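Local coordinates for protein dimethyladenosine transferase, putative (Plasmodium falciparum, PDB 2H1R) that probably acts as an S-adenosyl-L-methionine-dependent rRNA methyltransferase that dimethylates adenines at N6, as in its KsgA/Dim1-type relatives, at residues G153-R159 with F216-R220; R159-N163 with D209-R213; V164-C168 with K197-F201. All blocks are in the same frame, centred on the assembly; numbering follows the deposited sequence. Where two conformers were deposited one is given.

Contact 1. Residues G153-R159 with F216-R220; sequences GDSNYSR and FSRKR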
ATOM      1  N   GLY A 153     -10.594  -9.490  11.329  1.00 19.75           N
ATOM      2  CA  GLY A 153     -11.001  -9.895  12.669  1.00 19.54           C
ATOM      3  C   GLY A 153      -9.838 -10.275  13.594  1.00 19.14           C
ATOM      4  O   GLY A 153     -10.033 -10.305  14.809  1.00 18.79           O
ATOM      5  N   ASP A 154      -8.642 -10.537  13.048  1.00 18.65           N
ATOM      6  CA  ASP A 154      -7.401 -10.748  13.881  1.00 18.90           C
ATOM      7  C   ASP A 154      -6.931  -9.432  14.456  1.00 20.01           C
ATOM      8  O   ASP A 154      -7.171  -8.364  13.859  1.00 19.06           O
ATOM      9  CB  ASP A 154      -6.267 -11.447  13.111  1.00 18.65           C
ATOM     10  CG  ASP A 154      -6.568 -12.928  12.765  1.00 22.41           C
ATOM     11  OD1 ASP A 154      -7.600 -13.494  13.190  1.00 23.72           O
ATOM     12  OD2 ASP A 154      -5.724 -13.561  12.080  1.00 22.90           O
ATOM     13  N   SER A 155      -6.291  -9.459  15.637  1.00 18.46           N
ATOM     14  CA  SER A 155      -5.947  -8.208  16.307  1.00 19.60           C
ATOM     15  C   SER A 155      -4.874  -7.398  15.588  1.00 19.20           C
ATOM     16  O   SER A 155      -4.724  -6.211  15.873  1.00 19.27           O
ATOM     17  CB  SER A 155      -5.540  -8.439  17.771  1.00 19.69           C
ATOM     18  OG  SER A 155      -6.646  -8.945  18.503  1.00 19.84           O
ATOM     19  N   ASN A 156      -4.139  -8.024  14.679  1.00 19.54           N
ATOM     20  CA  ASN A 156      -3.101  -7.263  13.898  1.00 21.06           C
ATOM     21  C   ASN A 156      -3.680  -6.733  12.563  1.00 20.56           C
ATOM     22  O   ASN A 156      -2.950  -6.196  11.718  1.00 22.53           O
ATOM     23  CB  ASN A 156      -1.820  -8.101  13.635  1.00 19.85           C
ATOM     24  CG  ASN A 156      -2.089  -9.310  12.764  1.00 21.55           C
ATOM     25  OD1 ASN A 156      -3.211  -9.837  12.718  1.00 21.74           O
ATOM     26  ND2 ASN A 156      -1.055  -9.760  12.035  1.00 26.44           N
ATOM     27  N   TYR A 157      -4.981  -6.861  12.379  1.00 20.70           N
ATOM     28  CA  TYR A 157      -5.659  -6.344  11.154  1.00 19.81           C
ATOM     29  C   TYR A 157      -5.883  -4.851  11.345  1.00 20.43           C
ATOM     30  O   TYR A 157      -6.379  -4.440  12.376  1.00 18.23           O
ATOM     31  CB  TYR A 157      -6.955  -7.118  10.984  1.00 22.16           C
ATOM     32  CG  TYR A 157      -7.832  -6.764   9.805  1.00 21.93           C
ATOM     33  CD1 TYR A 157      -7.477  -7.137   8.509  1.00 22.48           C
ATOM     34  CD2 TYR A 157      -9.034  -6.085  10.001  1.00 21.95           C
ATOM     35  CE1 TYR A 157      -8.328  -6.871   7.414  1.00 24.12           C
ATOM     36  CE2 TYR A 157      -9.882  -5.819   8.929  1.00 23.94           C
ATOM     37  CZ  TYR A 157      -9.500  -6.179   7.636  1.00 24.46           C
ATOM     38  OH  TYR A 157     -10.342  -5.903   6.574  1.00 26.82           O
ATOM     39  N   SER A 158      -5.479  -4.029  10.365  1.00 20.06           N
ATOM     40  CA  SER A 158      -5.380  -2.580  10.609  1.00 20.02           C
ATOM     41  C   SER A 158      -5.762  -1.758   9.366  1.00 18.86           C
ATOM     42  O   SER A 158      -6.107  -2.337   8.305  1.00 16.95           O
ATOM     43  CB  SER A 158      -3.971  -2.208  11.090  1.00 20.09           C
ATOM     44  OG  SER A 158      -3.051  -2.292  10.004  1.00 24.15           O
ATOM     45  N   ARG A 159      -5.711  -0.439   9.520  1.00 18.63           N
ATOM     46  CA  ARG A 159      -5.959   0.488   8.393  1.00 19.04           C
ATOM     47  C   ARG A 159      -4.985   0.172   7.246  1.00 19.93           C
ATOM     48  O   ARG A 159      -5.393   0.124   6.092  1.00 20.31           O
ATOM     49  CB  ARG A 159      -5.784   1.914   8.862  1.00 19.20           C
ATOM     50  CG  ARG A 159      -6.049   2.980   7.767  1.00 20.04           C
ATOM     51  CD  ARG A 159      -5.950   4.367   8.339  1.00 21.23           C
ATOM     52  NE  ARG A 159      -4.751   4.541   9.163  1.00 27.25           N
ATOM     53  CZ  ARG A 159      -3.597   5.026   8.714  1.00 30.38           C
ATOM     54  NH1 ARG A 159      -2.559   5.124   9.535  1.00 32.85           N
ATOM     55  NH2 ARG A 159      -3.473   5.425   7.453  1.00 28.12           N
ATOM     56  N   PHE A 216     -10.645   3.243  12.692  1.00 19.67           N
ATOM     57  CA  PHE A 216      -9.594   2.413  13.296  1.00 20.75           C
ATOM     58  C   PHE A 216      -8.970   2.997  14.530  1.00 21.65           C
ATOM     59  O   PHE A 216      -8.143   2.366  15.135  1.00 23.89           O
ATOM     60  CB  PHE A 216      -8.548   1.884  12.277  1.00 18.48           C
ATOM     61  CG  PHE A 216      -9.013   0.661  11.526  1.00 19.27           C
ATOM     62  CD1 PHE A 216      -9.914   0.778  10.488  1.00 18.53           C
ATOM     63  CD2 PHE A 216      -8.577  -0.637  11.901  1.00 17.78           C
ATOM     64  CE1 PHE A 216     -10.387  -0.342   9.809  1.00 19.67           C
ATOM     65  CE2 PHE A 216      -9.055  -1.782  11.237  1.00 18.52           C
ATOM     66  CZ  PHE A 216      -9.961  -1.643  10.199  1.00 21.25           C
ATOM     67  N   SER A 217      -9.389   4.200  14.922  0.50 22.47           N
ATOM     68  CA  SER A 217      -8.931   4.800  16.169  0.50 22.73           C
ATOM     69  C   SER A 217      -9.284   3.944  17.392  0.50 22.98           C
ATOM     70  O   SER A 217      -8.560   3.940  18.387  0.50 22.59           O
ATOM     71  CB  SER A 217      -9.524   6.186  16.364  0.50 23.44           C
ATOM     72  OG  SER A 217      -9.229   6.619  17.678  0.50 23.49           O
ATOM     73  N   ARG A 218     -10.430   3.275  17.331  1.00 22.91           N
ATOM     74  CA  ARG A 218     -10.827   2.312  18.369  1.00 23.55           C
ATOM     75  C   ARG A 218     -11.442   1.172  17.584  1.00 21.46           C
ATOM     76  O   ARG A 218     -12.649   1.086  17.454  1.00 20.29           O
ATOM     77  CB  ARG A 218     -11.809   2.978  19.373  1.00 23.88           C
ATOM     78  CG  ARG A 218     -11.146   4.171  20.117  1.00 27.45           C
ATOM     79  CD  ARG A 218     -11.995   4.915  21.148  1.00 27.56           C
ATOM     80  NE  ARG A 218     -13.445   5.004  20.926  1.00 37.42           N
ATOM     81  CZ  ARG A 218     -14.095   6.091  20.509  1.00 41.55           C
ATOM     82  NH1 ARG A 218     -13.425   7.195  20.193  1.00 44.36           N
ATOM     83  NH2 ARG A 218     -15.421   6.066  20.372  1.00 40.56           N
ATOM     84  N   LYS A 219     -10.581   0.296  17.044  1.00 20.17           N
ATOM     85  CA  LYS A 219     -11.025  -0.656  16.009  1.00 19.26           C
ATOM     86  C   LYS A 219     -11.933  -1.798  16.502  1.00 19.04           C
ATOM     87  O   LYS A 219     -12.659  -2.409  15.725  1.00 17.78           O
ATOM     88  CB  LYS A 219      -9.823  -1.158  15.229  1.00 19.07           C
ATOM     89  CG  LYS A 219      -8.871  -2.142  16.029  1.00 19.12           C
ATOM     90  CD  LYS A 219      -7.587  -2.344  15.147  1.00 19.27           C
ATOM     91  CE  LYS A 219      -6.586  -3.290  15.826  1.00 20.44           C
ATOM     92  NZ  LYS A 219      -5.391  -3.585  14.953  1.00 20.42           N
ATOM     93  N   ARG A 220     -11.921  -2.061  17.813  1.00 19.27           N
ATOM     94  CA  ARG A 220     -12.896  -3.025  18.381  1.00 19.70           C
ATOM     95  C   ARG A 220     -14.181  -2.400  18.983  1.00 20.53           C
ATOM     96  O   ARG A 220     -14.996  -3.108  19.598  1.00 20.06           O
ATOM     97  CB  ARG A 220     -12.185  -3.987  19.344  1.00 19.33           C
ATOM     98  CG  ARG A 220     -11.200  -4.890  18.633  1.00 18.49           C
ATOM     99  CD  ARG A 220     -10.695  -6.006  19.550  1.00 17.82           C
ATOM    100  NE  ARG A 220      -9.887  -6.991  18.851  1.00 17.21           N
ATOM    101  CZ  ARG A 220     -10.340  -8.002  18.107  1.00 15.14           C
ATOM    102  NH1 ARG A 220     -11.631  -8.198  17.892  1.00 16.96           N
ATOM    103  NH2 ARG A 220      -9.473  -8.812  17.523  1.00 17.56           N
TER
HETATM  104  O   HOH W   1     -12.527  -9.971  15.766  1.00 19.47           O

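Contact 2. Residues R159-N163 with D209-R213; sequences RLTIN and DNLLR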
ATOM      1  N   ARG A 159      -5.711  -0.439   9.520  1.00 18.63           N
ATOM      2  CA  ARG A 159      -5.959   0.488   8.393  1.00 19.04           C
ATOM      3  C   ARG A 159      -4.985   0.172   7.246  1.00 19.93           C
ATOM      4  O   ARG A 159      -5.393   0.124   6.092  1.00 20.31           O
ATOM      5  CB  ARG A 159      -5.784   1.914   8.862  1.00 19.20           C
ATOM      6  CG  ARG A 159      -6.049   2.980   7.767  1.00 20.04           C
ATOM      7  CD  ARG A 159      -5.950   4.367   8.339  1.00 21.23           C
ATOM      8  NE  ARG A 159      -4.751   4.541   9.163  1.00 27.25           N
ATOM      9  CZ  ARG A 159      -3.597   5.026   8.714  1.00 30.38           C
ATOM     10  NH1 ARG A 159      -2.559   5.124   9.535  1.00 32.85           N
ATOM     11  NH2 ARG A 159      -3.473   5.425   7.453  1.00 28.12           N
ATOM     12  N   LEU A 160      -3.725  -0.118   7.570  1.00 21.11           N
ATOM     13  CA  LEU A 160      -2.751  -0.528   6.536  1.00 22.63           C
ATOM     14  C   LEU A 160      -3.271  -1.669   5.711  1.00 21.63           C
ATOM     15  O   LEU A 160      -3.253  -1.624   4.460  1.00 21.49           O
ATOM     16  CB  LEU A 160      -1.413  -0.966   7.168  1.00 23.93           C
ATOM     17  CG  LEU A 160      -0.491  -1.812   6.269  1.00 23.79           C
ATOM     18  CD1 LEU A 160       0.030  -0.962   5.089  1.00 26.55           C
ATOM     19  CD2 LEU A 160       0.685  -2.414   7.074  1.00 24.39           C
ATOM     20  N   THR A 161      -3.724  -2.723   6.400  1.00 20.99           N
ATOM     21  CA  THR A 161      -4.245  -3.903   5.746  1.00 19.59           C
ATOM     22  C   THR A 161      -5.374  -3.608   4.797  1.00 20.63           C
ATOM     23  O   THR A 161      -5.387  -4.124   3.665  1.00 20.24           O
ATOM     24  CB  THR A 161      -4.743  -5.004   6.752  1.00 20.47           C
ATOM     25  OG1 THR A 161      -3.850  -5.091   7.875  1.00 19.04           O
ATOM     26  CG2 THR A 161      -4.843  -6.313   6.042  1.00 20.43           C
ATOM     27  N   ILE A 162      -6.337  -2.804   5.233  1.00 20.21           N
ATOM     28  CA  ILE A 162      -7.473  -2.539   4.361  1.00 21.80           C
ATOM     29  C   ILE A 162      -7.060  -1.667   3.157  1.00 19.83           C
ATOM     30  O   ILE A 162      -7.505  -1.934   2.045  1.00 20.91           O
ATOM     31  CB  ILE A 162      -8.688  -1.966   5.118  1.00 22.30           C
ATOM     32  CG1 ILE A 162      -9.199  -2.986   6.130  1.00 22.64           C
ATOM     33  CG2 ILE A 162      -9.853  -1.677   4.145  1.00 23.66           C
ATOM     34  CD1 ILE A 162     -10.504  -2.540   6.900  1.00 25.13           C
ATOM     35  N   ASN A 163      -6.206  -0.676   3.383  1.00 20.76           N
ATOM     36  CA  ASN A 163      -5.615   0.125   2.273  1.00 21.43           C
ATOM     37  C   ASN A 163      -4.998  -0.724   1.197  1.00 22.75           C
ATOM     38  O   ASN A 163      -5.344  -0.608  -0.007  1.00 23.23           O
ATOM     39  CB  ASN A 163      -4.633   1.147   2.794  1.00 22.96           C
ATOM     40  CG  ASN A 163      -5.331   2.379   3.307  1.00 25.75           C
ATOM     41  OD1 ASN A 163      -6.407   2.705   2.842  1.00 36.30           O
ATOM     42  ND2 ASN A 163      -4.753   3.044   4.266  1.00 26.71           N
ATOM     43  N   ASP A 209      -8.855   7.240   3.350  1.00 19.77           N
ATOM     44  CA  ASP A 209      -7.898   7.096   4.431  1.00 20.26           C
ATOM     45  C   ASP A 209      -8.368   7.839   5.697  1.00 19.46           C
ATOM     46  O   ASP A 209      -8.115   7.386   6.822  1.00 19.22           O
ATOM     47  CB  ASP A 209      -6.487   7.532   4.009  1.00 20.38           C
ATOM     48  CG  ASP A 209      -5.431   7.137   5.026  1.00 23.12           C
ATOM     49  OD1 ASP A 209      -5.246   5.915   5.312  1.00 25.43           O
ATOM     50  OD2 ASP A 209      -4.820   8.066   5.558  1.00 25.49           O
ATOM     51  N   ASN A 210      -9.049   8.969   5.536  0.50 18.68           N
ATOM     52  CA  ASN A 210      -9.511   9.693   6.725  0.50 18.54           C
ATOM     53  C   ASN A 210     -10.669   8.996   7.418  0.50 18.43           C
ATOM     54  O   ASN A 210     -10.742   8.985   8.661  0.50 18.16           O
ATOM     55  CB  ASN A 210      -9.891  11.139   6.406  0.50 18.85           C
ATOM     56  CG  ASN A 210      -8.690  12.021   6.185  0.50 19.08           C
ATOM     57  OD1 ASN A 210      -7.557  11.667   6.518  0.50 24.66           O
ATOM     58  ND2 ASN A 210      -8.930  13.190   5.629  0.50 19.97           N
ATOM     59  N   LEU A 211     -11.559   8.421   6.622  1.00 17.65           N
ATOM     60  CA  LEU A 211     -12.664   7.591   7.154  1.00 17.97           C
ATOM     61  C   LEU A 211     -12.082   6.400   7.927  1.00 18.29           C
ATOM     62  O   LEU A 211     -12.521   6.089   9.047  1.00 17.82           O
ATOM     63  CB  LEU A 211     -13.572   7.087   6.024  1.00 16.79           C
ATOM     64  CG  LEU A 211     -14.617   6.014   6.390  1.00 14.70           C
ATOM     65  CD1 LEU A 211     -15.671   6.520   7.396  1.00 17.26           C
ATOM     66  CD2 LEU A 211     -15.319   5.439   5.158  1.00 19.77           C
ATOM     67  N   LEU A 212     -11.093   5.743   7.340  1.00 17.53           N
ATOM     68  CA  LEU A 212     -10.423   4.635   8.049  1.00 18.66           C
ATOM     69  C   LEU A 212      -9.738   5.052   9.328  1.00 18.74           C
ATOM     70  O   LEU A 212      -9.762   4.296  10.290  1.00 20.20           O
ATOM     71  CB  LEU A 212      -9.449   3.860   7.150  1.00 17.32           C
ATOM     72  CG  LEU A 212     -10.107   3.053   6.011  1.00 20.05           C
ATOM     73  CD1 LEU A 212      -8.994   2.463   5.160  1.00 22.96           C
ATOM     74  CD2 LEU A 212     -10.966   1.915   6.488  1.00 23.56           C
ATOM     75  N   ARG A 213      -9.109   6.223   9.354  1.00 19.44           N
ATOM     76  CA  ARG A 213      -8.487   6.729  10.592  1.00 21.13           C
ATOM     77  C   ARG A 213      -9.518   6.970  11.712  1.00 21.34           C
ATOM     78  O   ARG A 213      -9.264   6.640  12.889  1.00 20.78           O
ATOM     79  CB  ARG A 213      -7.664   7.995  10.321  1.00 21.42           C
ATOM     80  CG  ARG A 213      -6.346   7.682   9.595  1.00 24.30           C
ATOM     81  CD  ARG A 213      -5.653   8.997   9.208  1.00 28.27           C
ATOM     82  NE  ARG A 213      -4.401   8.794   8.505  1.00 31.24           N
ATOM     83  CZ  ARG A 213      -3.221   8.681   9.114  1.00 34.57           C
ATOM     84  NH1 ARG A 213      -3.156   8.721  10.432  1.00 33.12           N
ATOM     85  NH2 ARG A 213      -2.107   8.504   8.404  1.00 36.58           N
TER

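Contact 3. Residues V164-C168 with K197-F201; sequences VKLFC and KESSF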
ATOM      1  N   VAL A 164      -4.145  -1.647   1.625  1.00 21.69           N
ATOM      2  CA  VAL A 164      -3.503  -2.595   0.703  1.00 22.25           C
ATOM      3  C   VAL A 164      -4.520  -3.436  -0.071  1.00 22.52           C
ATOM      4  O   VAL A 164      -4.404  -3.603  -1.321  1.00 23.05           O
ATOM      5  CB  VAL A 164      -2.477  -3.485   1.472  1.00 21.39           C
ATOM      6  CG1 VAL A 164      -1.901  -4.578   0.575  1.00 25.48           C
ATOM      7  CG2 VAL A 164      -1.354  -2.635   1.965  1.00 23.90           C
ATOM      8  N   LYS A 165      -5.516  -3.961   0.643  1.00 21.86           N
ATOM      9  CA  LYS A 165      -6.498  -4.840   0.065  1.00 23.66           C
ATOM     10  C   LYS A 165      -7.388  -4.082  -0.944  1.00 22.45           C
ATOM     11  O   LYS A 165      -7.866  -4.671  -1.926  1.00 22.50           O
ATOM     12  CB  LYS A 165      -7.387  -5.439   1.157  1.00 24.32           C
ATOM     13  CG  LYS A 165      -6.753  -6.596   1.976  1.00 27.63           C
ATOM     14  CD  LYS A 165      -7.599  -6.919   3.197  1.00 27.00           C
ATOM     15  CE  LYS A 165      -8.793  -7.814   2.824  1.00 34.43           C
ATOM     16  NZ  LYS A 165      -9.793  -7.838   3.960  1.00 36.21           N
ATOM     17  N   LEU A 166      -7.622  -2.804  -0.681  1.00 22.16           N
ATOM     18  CA  LEU A 166      -8.455  -2.026  -1.585  1.00 22.41           C
ATOM     19  C   LEU A 166      -7.733  -1.875  -2.907  1.00 22.72           C
ATOM     20  O   LEU A 166      -8.331  -2.082  -3.957  1.00 24.98           O
ATOM     21  CB  LEU A 166      -8.795  -0.640  -1.020  1.00 22.84           C
ATOM     22  CG  LEU A 166      -9.575   0.222  -2.051  1.00 21.47           C
ATOM     23  CD1 LEU A 166     -10.888  -0.400  -2.359  1.00 23.40           C
ATOM     24  CD2 LEU A 166      -9.796   1.605  -1.566  1.00 26.22           C
ATOM     25  N   PHE A 167      -6.458  -1.531  -2.849  1.00 23.77           N
ATOM     26  CA  PHE A 167      -5.728  -1.193  -4.053  1.00 25.58           C
ATOM     27  C   PHE A 167      -5.116  -2.367  -4.827  1.00 25.66           C
ATOM     28  O   PHE A 167      -4.915  -2.267  -6.053  1.00 25.73           O
ATOM     29  CB  PHE A 167      -4.789  -0.027  -3.772  1.00 27.54           C
ATOM     30  CG  PHE A 167      -5.544   1.246  -3.421  1.00 29.91           C
ATOM     31  CD1 PHE A 167      -6.195   1.985  -4.423  1.00 28.07           C
ATOM     32  CD2 PHE A 167      -5.704   1.631  -2.077  1.00 31.02           C
ATOM     33  CE1 PHE A 167      -6.940   3.125  -4.109  1.00 31.95           C
ATOM     34  CE2 PHE A 167      -6.462   2.788  -1.736  1.00 32.42           C
ATOM     35  CZ  PHE A 167      -7.067   3.536  -2.744  1.00 32.53           C
ATOM     36  N   CYS A 168      -4.871  -3.477  -4.132  0.50 25.14           N
ATOM     37  CA  CYS A 168      -4.187  -4.618  -4.719  0.50 26.10           C
ATOM     38  C   CYS A 168      -4.752  -5.977  -4.285  0.50 26.05           C
ATOM     39  O   CYS A 168      -5.564  -6.070  -3.366  0.50 26.34           O
ATOM     40  CB  CYS A 168      -2.691  -4.553  -4.379  0.50 25.91           C
ATOM     41  SG  CYS A 168      -1.873  -2.962  -4.687  0.50 26.84           S
ATOM     42  N   LYS A 197      -5.430  -3.312  -8.518  1.00 28.66           N
ATOM     43  CA  LYS A 197      -6.768  -3.474  -9.088  1.00 29.55           C
ATOM     44  C   LYS A 197      -7.181  -2.136  -9.701  1.00 30.63           C
ATOM     45  O   LYS A 197      -7.429  -1.163  -8.972  1.00 30.96           O
ATOM     46  CB  LYS A 197      -7.778  -3.875  -8.002  1.00 29.73           C
ATOM     47  CG  LYS A 197      -7.456  -5.207  -7.321  1.00 31.19           C
ATOM     48  CD  LYS A 197      -8.598  -5.660  -6.455  1.00 35.64           C
ATOM     49  CE  LYS A 197      -8.433  -5.166  -5.038  1.00 32.54           C
ATOM     50  NZ  LYS A 197      -9.692  -5.338  -4.199  1.00 33.88           N
ATOM     51  N   GLU A 198      -7.314  -2.086 -11.024  1.00 30.15           N
ATOM     52  CA  GLU A 198      -7.561  -0.804 -11.704  1.00 30.64           C
ATOM     53  C   GLU A 198      -8.709   0.038 -11.135  1.00 29.77           C
ATOM     54  O   GLU A 198      -8.569   1.264 -10.945  1.00 29.55           O
ATOM     55  CB  GLU A 198      -7.802  -1.002 -13.210  1.00 30.76           C
ATOM     56  CG  GLU A 198      -7.715   0.334 -13.973  1.00 31.61           C
ATOM     57  N   SER A 199      -9.848  -0.608 -10.909  1.00 30.29           N
ATOM     58  CA  SER A 199     -11.102   0.129 -10.598  1.00 32.12           C
ATOM     59  C   SER A 199     -11.117   0.742  -9.201  1.00 31.93           C
ATOM     60  O   SER A 199     -11.926   1.613  -8.885  1.00 32.60           O
ATOM     61  CB  SER A 199     -12.303  -0.784 -10.772  1.00 32.33           C
ATOM     62  OG  SER A 199     -12.259  -1.800  -9.776  1.00 35.26           O
ATOM     63  N   SER A 200     -10.201   0.294  -8.365  1.00 30.89           N
ATOM     64  CA  SER A 200     -10.115   0.807  -7.027  1.00 30.51           C
ATOM     65  C   SER A 200      -9.539   2.215  -7.026  1.00 30.05           C
ATOM     66  O   SER A 200      -9.768   2.999  -6.095  1.00 29.45           O
ATOM     67  CB  SER A 200      -9.278  -0.133  -6.171  1.00 29.94           C
ATOM     68  OG  SER A 200     -10.108  -1.199  -5.729  1.00 29.59           O
ATOM     69  N   PHE A 201      -8.792   2.534  -8.074  1.00 28.74           N
ATOM     70  CA  PHE A 201      -8.254   3.858  -8.193  1.00 27.92           C
ATOM     71  C   PHE A 201      -9.278   4.970  -8.510  1.00 26.92           C
ATOM     72  O   PHE A 201      -8.939   6.133  -8.515  1.00 26.78           O
ATOM     73  CB  PHE A 201      -7.007   3.839  -9.063  1.00 29.24           C
ATOM     74  CG  PHE A 201      -5.930   2.958  -8.478  1.00 29.81           C
ATOM     75  CD1 PHE A 201      -4.881   3.506  -7.760  1.00 31.73           C
ATOM     76  CD2 PHE A 201      -6.040   1.553  -8.550  1.00 32.43           C
ATOM     77  CE1 PHE A 201      -3.907   2.665  -7.172  1.00 30.66           C
ATOM     78  CE2 PHE A 201      -5.073   0.727  -7.982  1.00 33.21           C
ATOM     79  CZ  PHE A 201      -4.010   1.290  -7.300  1.00 31.21           C
TER

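Contact 1. Residues G153-R159 with F216-R220
R159 and F216 approach to 6.4 Å between their CA atoms, whereas S155 and R220, at the other end of the contact, stand 8.9 Å apart by the same measure. Both segments are largely connecting loop at the surface: 153-159 holds a type I beta turn from D154 to Y157, passes through the N-cap residue S158 and enters helix 159-167 at R159, while 216-220 leaves the end of helix 205-216. They join the Rossmann-like methyltransferase part of the chain to the helical C-terminal region. K219 carries the centre. Its CG is turned between its own backbone N and carbonyl carbon (chi1 71°), and from there the chain runs out fully extended to the turn. NZ donates to S155 O at 2.9 Å. The same ammonium also reaches Y157 O at 2.9 Å, meeting both carbonyls from above their planes, so one charge bridges two peptide oxygens of the turn and its exit. Next along the contact, the F216 ring lies against the start of the helix, with R159 N over one face, 3.7 Å from CD2 and offset toward the rim; Y157 O lies at the ring edge. The Y157 hydroxyl bonds to L277 O. R220, extended from CG to NE, brings one nitrogen to the turn and uses it twice: NH2 donates to S155 OG at 3.0 Å (156° at the hydrogen) and, less straight, to G153 O at 3.1 Å (143°). G153 O also accepts from a water, 2.7 Å away, which in turn accepts a hydrogen bond from R220 NH1.

Contact 2. Residues R159-N163 with D209-R213
The guanidinium of R159 lies flat on that of R213, their centres 3.7 Å apart and their planes 30° from parallel. This pair sits on one flank of a two-helix packing: helix 159-167 of the methyltransferase fold runs roughly antiparallel to helix 205-216 of the C-terminal region, the short segments inclined at 148° with axes 10.5 Å apart. D209 probably makes the meeting of two positive groups tolerable, since its carboxylate serves both arginines. NH2 of R159 donates to the syn lone pair of D209 OD1 at 2.8 Å, with the oxygen in the guanidinium plane; a bend at chi3 (47°) swings the group there from an otherwise extended chain. R213 NE, one helical turn on from D209, donates to D209 OD2 at 3.1 Å, from above the carboxylate plane, completing a salt-bridge network. OD1 has a second donor: N163 ND2 meets it on the anti side at 3.1 Å, which helps fix the carboxylate's rotation. Beside the polar groups, L212 packs with its CB 3.6 Å from R159 CG, against the aliphatic part of that arginine, and I162 CG2 touches L212 CD1 more loosely. F282 of helix 279-291 touches both I162 and L212. At the other end of the amide, N163 OD1 accepts a weak hydrogen bond from W208 NE1 and lies 3.5 Å from L212 CD1.

Contact 3. Residues V164-C168 with K197-F201
CD1 of F167 stands over the centre of one face of the F201 ring, 3.6 Å from F201 CE1, in an edge-to-face pair with centroids 5.0 Å apart and planes at 58°. The F201 edge is bordered by its own segment, K197 C and E198 O, while L166 CG covers one face of F167. S200 O approaches F167 CE1 obliquely at 3.5 Å. Here the last turn of helix 159-167, which leads into the edge strand 168-176 of the methyltransferase sheet, meets the loop and 3-10 turn that follow the neighbouring antiparallel strand 189-196 and lead on to helix 205-216. Three successive carbonyls, of K165, L166 and F167, are taken by K197 and by S200 of the 3-10 segment. K197 N donates to F167 O at 2.7 Å, almost straight (170°). The S200 hydroxyl gives its hydrogen to L166 O at 2.7 Å, tilted from the carbonyl plane. A bend at chi3 (-92°) folds K197 back to place NZ nearly along the C=O direction of K165, 3.0 Å from K165 O. A positive charge at this C-terminal helix end should be favoured by the helix dipole, and a long, weak ion pair links the same ammonium to E279.

In the fold
Helix 159-167 threads all three contacts: contact 1 holds the loop and first residue at its start, contact 2 its first turn, contact 3 its end. Contacts 1 and 2 share R159, and I162 of contact 2 packs against Y157 and F216 of contact 1. Contact 1 is at the surface, about 17 Å from the chain centre to its own centre, and relies on basic side chains gripping loop carbonyls. Contacts 2 and 3 are partly buried: the former pairs helix with helix through a charged network beside leucine and isoleucine, the latter satisfies helix-end carbonyls beside an aromatic pair. Along the chain they are nested, 3 within 2 within 1, and all lie away from the predicted S-adenosyl-L-methionine site.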